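Local coordinates for protein N-acetylneuraminate epimerase (Escherichia coli, PDB 2UVK) that converts the alpha-anomer of N-acetylneuraminic acid to the beta-anomer, speeding the equilibrium between the two forms of this sialic acid, at residues B[120-131]-B[163-174]. Residues are numbered along the deposited sequence; the frame is centred on the assembly and turned at random. Where two conformers were deposited one is given.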
ATOM      1  N   LYS B 120      -2.827  22.021  -3.509  1.00 18.82           N
ATOM      2  CA  LYS B 120      -3.075  20.593  -3.244  1.00 18.79           C
ATOM      3  C   LYS B 120      -2.263  20.164  -2.035  1.00 17.01           C
ATOM      4  O   LYS B 120      -1.202  20.727  -1.752  1.00 17.00           O
ATOM      5  CB  LYS B 120      -2.680  19.745  -4.457  1.00 19.32           C
ATOM      6  CG  LYS B 120      -3.572  20.000  -5.691  1.00 20.77           C
ATOM      7  CD  LYS B 120      -2.980  19.476  -6.972  1.00 22.34           C
ATOM      8  CE  LYS B 120      -3.902  19.833  -8.160  1.00 24.88           C
ATOM      9  NZ  LYS B 120      -3.538  19.114  -9.407  0.50 25.66           N
ATOM     10  N   ALA B 121      -2.767  19.145  -1.331  1.00 15.51           N
ATOM     11  CA  ALA B 121      -2.018  18.569  -0.220  1.00 14.59           C
ATOM     12  C   ALA B 121      -1.244  17.372  -0.719  1.00 13.77           C
ATOM     13  O   ALA B 121      -1.811  16.450  -1.277  1.00 15.80           O
ATOM     14  CB  ALA B 121      -2.961  18.157   0.890  1.00 13.71           C
ATOM     15  N   TYR B 122       0.063  17.408  -0.516  1.00 12.17           N
ATOM     16  CA  TYR B 122       0.958  16.350  -0.946  1.00 12.40           C
ATOM     17  C   TYR B 122       1.389  15.566   0.285  1.00 11.40           C
ATOM     18  O   TYR B 122       1.737  16.149   1.314  1.00 10.93           O
ATOM     19  CB  TYR B 122       2.194  16.952  -1.607  1.00 13.52           C
ATOM     20  CG  TYR B 122       1.968  17.405  -3.031  1.00 14.26           C
ATOM     21  CD1 TYR B 122       2.421  16.654  -4.103  1.00 14.36           C
ATOM     22  CD2 TYR B 122       1.301  18.579  -3.298  1.00 15.70           C
ATOM     23  CE1 TYR B 122       2.230  17.077  -5.429  1.00 16.61           C
ATOM     24  CE2 TYR B 122       1.079  18.986  -4.592  1.00 16.67           C
ATOM     25  CZ  TYR B 122       1.530  18.221  -5.653  1.00 15.72           C
ATOM     26  OH  TYR B 122       1.338  18.683  -6.965  1.00 18.34           O
ATOM     27  N   VAL B 123       1.386  14.240   0.130  1.00 10.69           N
ATOM     28  CA  VAL B 123       1.651  13.287   1.233  1.00 10.50           C
ATOM     29  C   VAL B 123       2.703  12.275   0.793  1.00  9.96           C
ATOM     30  O   VAL B 123       2.642  11.746  -0.314  1.00 11.05           O
ATOM     31  CB  VAL B 123       0.359  12.529   1.609  1.00 10.76           C
ATOM     32  CG1 VAL B 123       0.655  11.448   2.651  1.00 11.18           C
ATOM     33  CG2 VAL B 123      -0.720  13.507   2.111  1.00 12.13           C
ATOM     34  N   THR B 124       3.685  12.033   1.649  1.00  9.60           N
ATOM     35  CA  THR B 124       4.602  10.905   1.434  1.00 10.20           C
ATOM     36  C   THR B 124       5.032  10.382   2.784  1.00  9.46           C
ATOM     37  O   THR B 124       4.792  11.027   3.810  1.00  9.28           O
ATOM     38  CB  THR B 124       5.808  11.279   0.540  1.00 11.26           C
ATOM     39  OG1 THR B 124       6.498  10.086   0.163  1.00 13.26           O
ATOM     40  CG2 THR B 124       6.715  12.275   1.198  1.00 12.00           C
ATOM     41  N   GLY B 125       5.633   9.195   2.769  1.00  9.08           N
ATOM     42  CA  GLY B 125       6.078   8.567   4.010  1.00  9.72           C
ATOM     43  C   GLY B 125       4.970   7.858   4.760  1.00  9.86           C
ATOM     44  O   GLY B 125       3.809   7.863   4.366  1.00 10.08           O
ATOM     45  N   GLY B 126       5.372   7.260   5.861  1.00  8.94           N
ATOM     46  CA  GLY B 126       4.459   6.557   6.733  1.00  9.48           C
ATOM     47  C   GLY B 126       4.661   5.063   6.740  1.00  9.03           C
ATOM     48  O   GLY B 126       5.214   4.463   5.793  1.00  9.45           O
ATOM     49  N   VAL B 127       4.167   4.453   7.808  1.00  9.44           N
ATOM     50  CA  VAL B 127       4.231   3.004   7.949  1.00  8.81           C
ATOM     51  C   VAL B 127       3.297   2.322   6.943  1.00  8.50           C
ATOM     52  O   VAL B 127       2.410   2.955   6.351  1.00  9.22           O
ATOM     53  CB  VAL B 127       3.826   2.591   9.372  1.00  8.86           C
ATOM     54  CG1 VAL B 127       4.708   3.267  10.408  1.00  9.57           C
ATOM     55  CG2 VAL B 127       2.311   2.844   9.629  1.00  9.61           C
ATOM     56  N   ASN B 128       3.439   1.010   6.792  1.00  8.52           N
ATOM     57  CA  ASN B 128       2.552   0.202   5.985  1.00  8.91           C
ATOM     58  C   ASN B 128       1.347  -0.187   6.842  1.00  8.53           C
ATOM     59  O   ASN B 128       1.510  -0.729   7.946  1.00  8.53           O
ATOM     60  CB  ASN B 128       3.262  -1.071   5.513  1.00  9.55           C
ATOM     61  CG  ASN B 128       2.379  -1.994   4.749  1.00  9.31           C
ATOM     62  OD1 ASN B 128       1.757  -2.900   5.337  1.00 10.33           O
ATOM     63  ND2 ASN B 128       2.301  -1.805   3.419  1.00 11.63           N
ATOM     64  N   GLN B 129       0.154   0.056   6.334  1.00  9.01           N
ATOM     65  CA  GLN B 129      -1.028  -0.160   7.174  1.00  9.11           C
ATOM     66  C   GLN B 129      -1.178  -1.624   7.569  1.00  8.60           C
ATOM     67  O   GLN B 129      -1.530  -1.907   8.716  1.00  9.08           O
ATOM     68  CB  GLN B 129      -2.267   0.351   6.496  1.00 12.05           C
ATOM     69  CG  GLN B 129      -2.775  -0.399   5.395  1.00 15.99           C
ATOM     70  CD  GLN B 129      -3.782   0.404   4.564  1.00 19.07           C
ATOM     71  OE1 GLN B 129      -4.403   1.384   5.063  1.00 16.59           O
ATOM     72  NE2 GLN B 129      -3.938   0.010   3.287  1.00 22.52           N
ATOM     73  N   ASN B 130      -0.972  -2.543   6.632  1.00  8.55           N
ATOM     74  CA  ASN B 130      -1.173  -3.960   6.954  1.00  8.89           C
ATOM     75  C   ASN B 130      -0.160  -4.475   7.987  1.00  8.64           C
ATOM     76  O   ASN B 130      -0.513  -5.270   8.868  1.00  9.03           O
ATOM     77  CB  ASN B 130      -1.150  -4.836   5.697  1.00 10.09           C
ATOM     78  CG  ASN B 130      -2.422  -4.721   4.878  1.00 10.35           C
ATOM     79  OD1 ASN B 130      -3.407  -4.178   5.355  1.00 13.63           O
ATOM     80  ND2 ASN B 130      -2.420  -5.243   3.644  1.00 11.72           N
ATOM     81  N   ILE B 131       1.110  -4.075   7.862  1.00  8.50           N
ATOM     82  CA  ILE B 131       2.134  -4.526   8.813  1.00  9.22           C
ATOM     83  C   ILE B 131       1.875  -3.924  10.193  1.00  9.05           C
ATOM     84  O   ILE B 131       1.882  -4.616  11.207  1.00 10.06           O
ATOM     85  CB  ILE B 131       3.556  -4.202   8.291  1.00 10.13           C
ATOM     86  CG1 ILE B 131       3.846  -5.050   7.055  1.00 10.34           C
ATOM     87  CG2 ILE B 131       4.588  -4.443   9.363  1.00 11.00           C
ATOM     88  CD1 ILE B 131       5.127  -4.701   6.359  1.00 11.14           C
ATOM     89  N   ASP B 163      11.465  -4.490   3.987  1.00 12.23           N
ATOM     90  CA  ASP B 163      10.382  -5.424   4.252  1.00 12.94           C
ATOM     91  C   ASP B 163       9.216  -4.742   5.002  1.00 12.35           C
ATOM     92  O   ASP B 163       8.165  -5.375   5.197  1.00 13.56           O
ATOM     93  CB  ASP B 163      10.867  -6.589   5.115  1.00 13.49           C
ATOM     94  CG  ASP B 163      11.920  -7.448   4.426  1.00 14.48           C
ATOM     95  OD1 ASP B 163      11.981  -7.486   3.203  1.00 16.28           O
ATOM     96  OD2 ASP B 163      12.678  -8.108   5.153  1.00 20.29           O
ATOM     97  N   TYR B 164       9.441  -3.520   5.473  1.00 11.87           N
ATOM     98  CA  TYR B 164       8.379  -2.769   6.190  1.00 11.52           C
ATOM     99  C   TYR B 164       7.538  -1.904   5.274  1.00 11.94           C
ATOM    100  O   TYR B 164       6.520  -1.385   5.695  1.00 10.99           O
ATOM    101  CB  TYR B 164       8.961  -1.921   7.303  1.00 12.05           C
ATOM    102  CG  TYR B 164       9.617  -2.747   8.387  1.00 12.96           C
ATOM    103  CD1 TYR B 164       8.892  -3.243   9.476  1.00 12.00           C
ATOM    104  CD2 TYR B 164      10.962  -3.097   8.281  1.00 12.75           C
ATOM    105  CE1 TYR B 164       9.516  -4.025  10.465  1.00 13.83           C
ATOM    106  CE2 TYR B 164      11.577  -3.851   9.250  1.00 13.00           C
ATOM    107  CZ  TYR B 164      10.860  -4.318  10.331  1.00 13.56           C
ATOM    108  OH  TYR B 164      11.518  -5.106  11.271  1.00 14.37           O
ATOM    109  N   PHE B 165       7.946  -1.761   4.022  1.00 11.13           N
ATOM    110  CA  PHE B 165       7.147  -1.088   3.024  1.00 11.82           C
ATOM    111  C   PHE B 165       6.693   0.274   3.513  1.00 11.19           C
ATOM    112  O   PHE B 165       5.537   0.668   3.295  1.00 11.94           O
ATOM    113  CB  PHE B 165       6.010  -1.969   2.565  1.00 12.82           C
ATOM    114  CG  PHE B 165       6.472  -3.161   1.792  1.00 14.59           C
ATOM    115  CD1 PHE B 165       6.581  -3.108   0.414  1.00 16.74           C
ATOM    116  CD2 PHE B 165       6.795  -4.339   2.434  1.00 15.27           C
ATOM    117  CE1 PHE B 165       7.018  -4.210  -0.294  1.00 17.52           C
ATOM    118  CE2 PHE B 165       7.237  -5.436   1.722  1.00 16.63           C
ATOM    119  CZ  PHE B 165       7.333  -5.371   0.363  1.00 15.15           C
ATOM    120  N   PHE B 166       7.578   1.028   4.147  1.00  9.82           N
ATOM    121  CA  PHE B 166       7.280   2.448   4.400  1.00 10.55           C
ATOM    122  C   PHE B 166       7.005   3.145   3.049  1.00 11.30           C
ATOM    123  O   PHE B 166       7.590   2.781   2.023  1.00 12.43           O
ATOM    124  CB  PHE B 166       8.395   3.146   5.163  1.00 11.11           C
ATOM    125  CG  PHE B 166       8.495   2.792   6.625  1.00 10.91           C
ATOM    126  CD1 PHE B 166       7.740   1.774   7.202  1.00 11.65           C
ATOM    127  CD2 PHE B 166       9.372   3.489   7.420  1.00 10.28           C
ATOM    128  CE1 PHE B 166       7.838   1.527   8.555  1.00 11.13           C
ATOM    129  CE2 PHE B 166       9.473   3.223   8.774  1.00 12.05           C
ATOM    130  CZ  PHE B 166       8.691   2.242   9.332  1.00 11.35           C
ATOM    131  N   ASN B 167       6.117   4.130   3.056  1.00 10.95           N
ATOM    132  CA  ASN B 167       5.549   4.649   1.816  1.00 11.11           C
ATOM    133  C   ASN B 167       6.499   5.608   1.113  1.00 11.14           C
ATOM    134  O   ASN B 167       6.754   6.714   1.615  1.00 11.96           O
ATOM    135  CB  ASN B 167       4.243   5.398   2.092  1.00 11.10           C
ATOM    136  CG  ASN B 167       3.514   5.775   0.825  1.00 11.95           C
ATOM    137  OD1 ASN B 167       3.871   5.331  -0.262  1.00 13.00           O
ATOM    138  ND2 ASN B 167       2.435   6.575   0.965  1.00 15.41           N
ATOM    139  N   LYS B 168       7.023   5.168  -0.035  1.00 12.16           N
ATOM    140  CA  LYS B 168       7.923   6.008  -0.834  1.00 13.14           C
ATOM    141  C   LYS B 168       7.183   6.804  -1.904  1.00 13.39           C
ATOM    142  O   LYS B 168       7.791   7.655  -2.563  1.00 13.93           O
ATOM    143  CB  LYS B 168       9.027   5.169  -1.513  1.00 13.95           C
ATOM    144  CG  LYS B 168       8.563   4.246  -2.590  1.00 15.49           C
ATOM    145  CD  LYS B 168       9.742   3.586  -3.319  1.00 16.78           C
ATOM    146  CE  LYS B 168       9.307   2.674  -4.420  1.00 18.36           C
ATOM    147  NZ  LYS B 168      10.520   2.260  -5.240  1.00 21.32           N
ATOM    148  N   PHE B 169       5.889   6.534  -2.098  1.00 12.16           N
ATOM    149  CA  PHE B 169       5.097   7.234  -3.103  1.00 12.87           C
ATOM    150  C   PHE B 169       4.761   8.633  -2.639  1.00 11.90           C
ATOM    151  O   PHE B 169       4.663   8.901  -1.449  1.00 11.67           O
ATOM    152  CB  PHE B 169       3.823   6.485  -3.434  1.00 14.63           C
ATOM    153  CG  PHE B 169       4.058   5.181  -4.113  1.00 16.52           C
ATOM    154  CD1 PHE B 169       4.306   5.138  -5.473  1.00 18.67           C
ATOM    155  CD2 PHE B 169       4.041   3.992  -3.404  1.00 19.54           C
ATOM    156  CE1 PHE B 169       4.504   3.948  -6.116  1.00 21.21           C
ATOM    157  CE2 PHE B 169       4.243   2.800  -4.041  1.00 20.69           C
ATOM    158  CZ  PHE B 169       4.493   2.781  -5.407  1.00 20.46           C
ATOM    159  N   LEU B 170       4.580   9.520  -3.616  1.00 11.71           N
ATOM    160  CA  LEU B 170       4.100  10.872  -3.373  1.00 11.90           C
ATOM    161  C   LEU B 170       2.665  10.944  -3.890  1.00 12.14           C
ATOM    162  O   LEU B 170       2.399  10.638  -5.055  1.00 11.85           O
ATOM    163  CB  LEU B 170       4.973  11.894  -4.114  1.00 12.37           C
ATOM    164  CG  LEU B 170       4.676  13.377  -3.863  1.00 12.03           C
ATOM    165  CD1 LEU B 170       4.977  13.778  -2.464  1.00 13.06           C
ATOM    166  CD2 LEU B 170       5.490  14.238  -4.848  1.00 12.34           C
ATOM    167  N   LEU B 171       1.746  11.330  -3.004  1.00 12.18           N
ATOM    168  CA  LEU B 171       0.320  11.374  -3.292  1.00 12.76           C
ATOM    169  C   LEU B 171      -0.122  12.829  -3.267  1.00 12.54           C
ATOM    170  O   LEU B 171       0.416  13.622  -2.496  1.00 12.78           O
ATOM    171  CB  LEU B 171      -0.452  10.603  -2.203  1.00 12.17           C
ATOM    172  CG  LEU B 171       0.048   9.191  -1.818  1.00 14.30           C
ATOM    173  CD1 LEU B 171      -0.827   8.655  -0.650  1.00 13.98           C
ATOM    174  CD2 LEU B 171       0.065   8.258  -2.988  1.00 17.41           C
ATOM    175  N   SER B 172      -1.096  13.188  -4.094  0.50 12.48           N
ATOM    176  CA  SER B 172      -1.679  14.526  -3.989  0.50 12.37           C
ATOM    177  C   SER B 172      -3.195  14.440  -3.827  0.50 12.31           C
ATOM    178  O   SER B 172      -3.876  13.692  -4.535  0.50 12.91           O
ATOM    179  CB  SER B 172      -1.290  15.418  -5.185  0.50 12.73           C
ATOM    180  OG  SER B 172      -1.816  14.940  -6.409  0.50 13.36           O
ATOM    181  N   PHE B 173      -3.682  15.197  -2.854  1.00 11.96           N
ATOM    182  CA  PHE B 173      -5.102  15.328  -2.556  1.00 12.46           C
ATOM    183  C   PHE B 173      -5.553  16.704  -3.048  1.00 14.11           C
ATOM    184  O   PHE B 173      -4.975  17.717  -2.656  1.00 13.99           O
ATOM    185  CB  PHE B 173      -5.318  15.210  -1.045  1.00 12.94           C
ATOM    186  CG  PHE B 173      -6.680  15.650  -0.576  1.00 12.97           C
ATOM    187  CD1 PHE B 173      -7.758  14.798  -0.612  1.00 12.30           C
ATOM    188  CD2 PHE B 173      -6.872  16.940  -0.068  1.00 13.43           C
ATOM    189  CE1 PHE B 173      -9.023  15.201  -0.158  1.00 13.64           C
ATOM    190  CE2 PHE B 173      -8.120  17.319   0.380  1.00 13.55           C
ATOM    191  CZ  PHE B 173      -9.182  16.456   0.323  1.00 14.33           C
ATOM    192  N   ASP B 174      -6.596  16.719  -3.876  1.00 14.99           N
ATOM    193  CA  ASP B 174      -7.144  17.979  -4.422  1.00 16.05           C
ATOM    194  C   ASP B 174      -8.416  18.316  -3.659  1.00 16.27           C
ATOM    195  O   ASP B 174      -9.401  17.598  -3.773  1.00 16.24           O
ATOM    196  CB  ASP B 174      -7.427  17.822  -5.916  1.00 16.61           C
ATOM    197  CG  ASP B 174      -7.901  19.133  -6.571  1.00 17.72           C
ATOM    198  OD1 ASP B 174      -8.198  20.080  -5.830  1.00 20.16           O
ATOM    199  OD2 ASP B 174      -7.957  19.194  -7.815  1.00 23.38           O
TER
HETATM  200  O   HOH W   1       9.089   9.433  -0.341  1.00 27.49           O
HETATM  201  O   HOH W   2       1.248   7.353   3.541  1.00 14.69           O
HETATM  202  O   HOH W   3       5.201  -0.703   8.106  1.00 11.34           O
HETATM  203  O   HOH W   4       3.292   1.088   2.221  1.00 17.32           O
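The ring of Tyr122 lies against Leu170 and Ser172 on one face of the sheet. Its CB and CG lie 3.9 and 4.1 Å from Leu171 O; CG swings beside the backbone N (chi1 -79°), which lays the ring along the neighbouring strand, with CD1 4.0 Å from Leu170 CD2. Farther out, CE1 and finally CZ, the last atom to touch, slide under Ser172 CB, which sits over one ring face in a CH-pi contact, 4.0 Å from the centroid; serine suits the place because its side chain is short, with only OG beyond CB. Replacing Tyr122 by an alanine would remove the ring, and would probably leave Ser172 CB without its aromatic partner and a gap beside Leu170. The facing strands are antiparallel: Ala121 exchanges two backbone hydrogen bonds with Phe173, and Val123 two with Leu171. Beyond them Thr124 OG1 donates to Phe169 O at 2.7 Å from above the carbonyl plane, while a water donates to the same hydroxyl. Gly125 has a positive phi, which favours glycine; at Gly126 a CB would jam against the preceding carbonyl O. Gly126 O accepts from Asn167 N at 2.9 Å, and Asn167 OD1 takes Phe169 N, an Asx turn. Strands 120-125 and 169-174 are the middle pair of a four-stranded antiparallel blade of this Kelch beta-propeller; the long helical insertion between them returns through Phe166, near Glu209, the predicted proton acceptor.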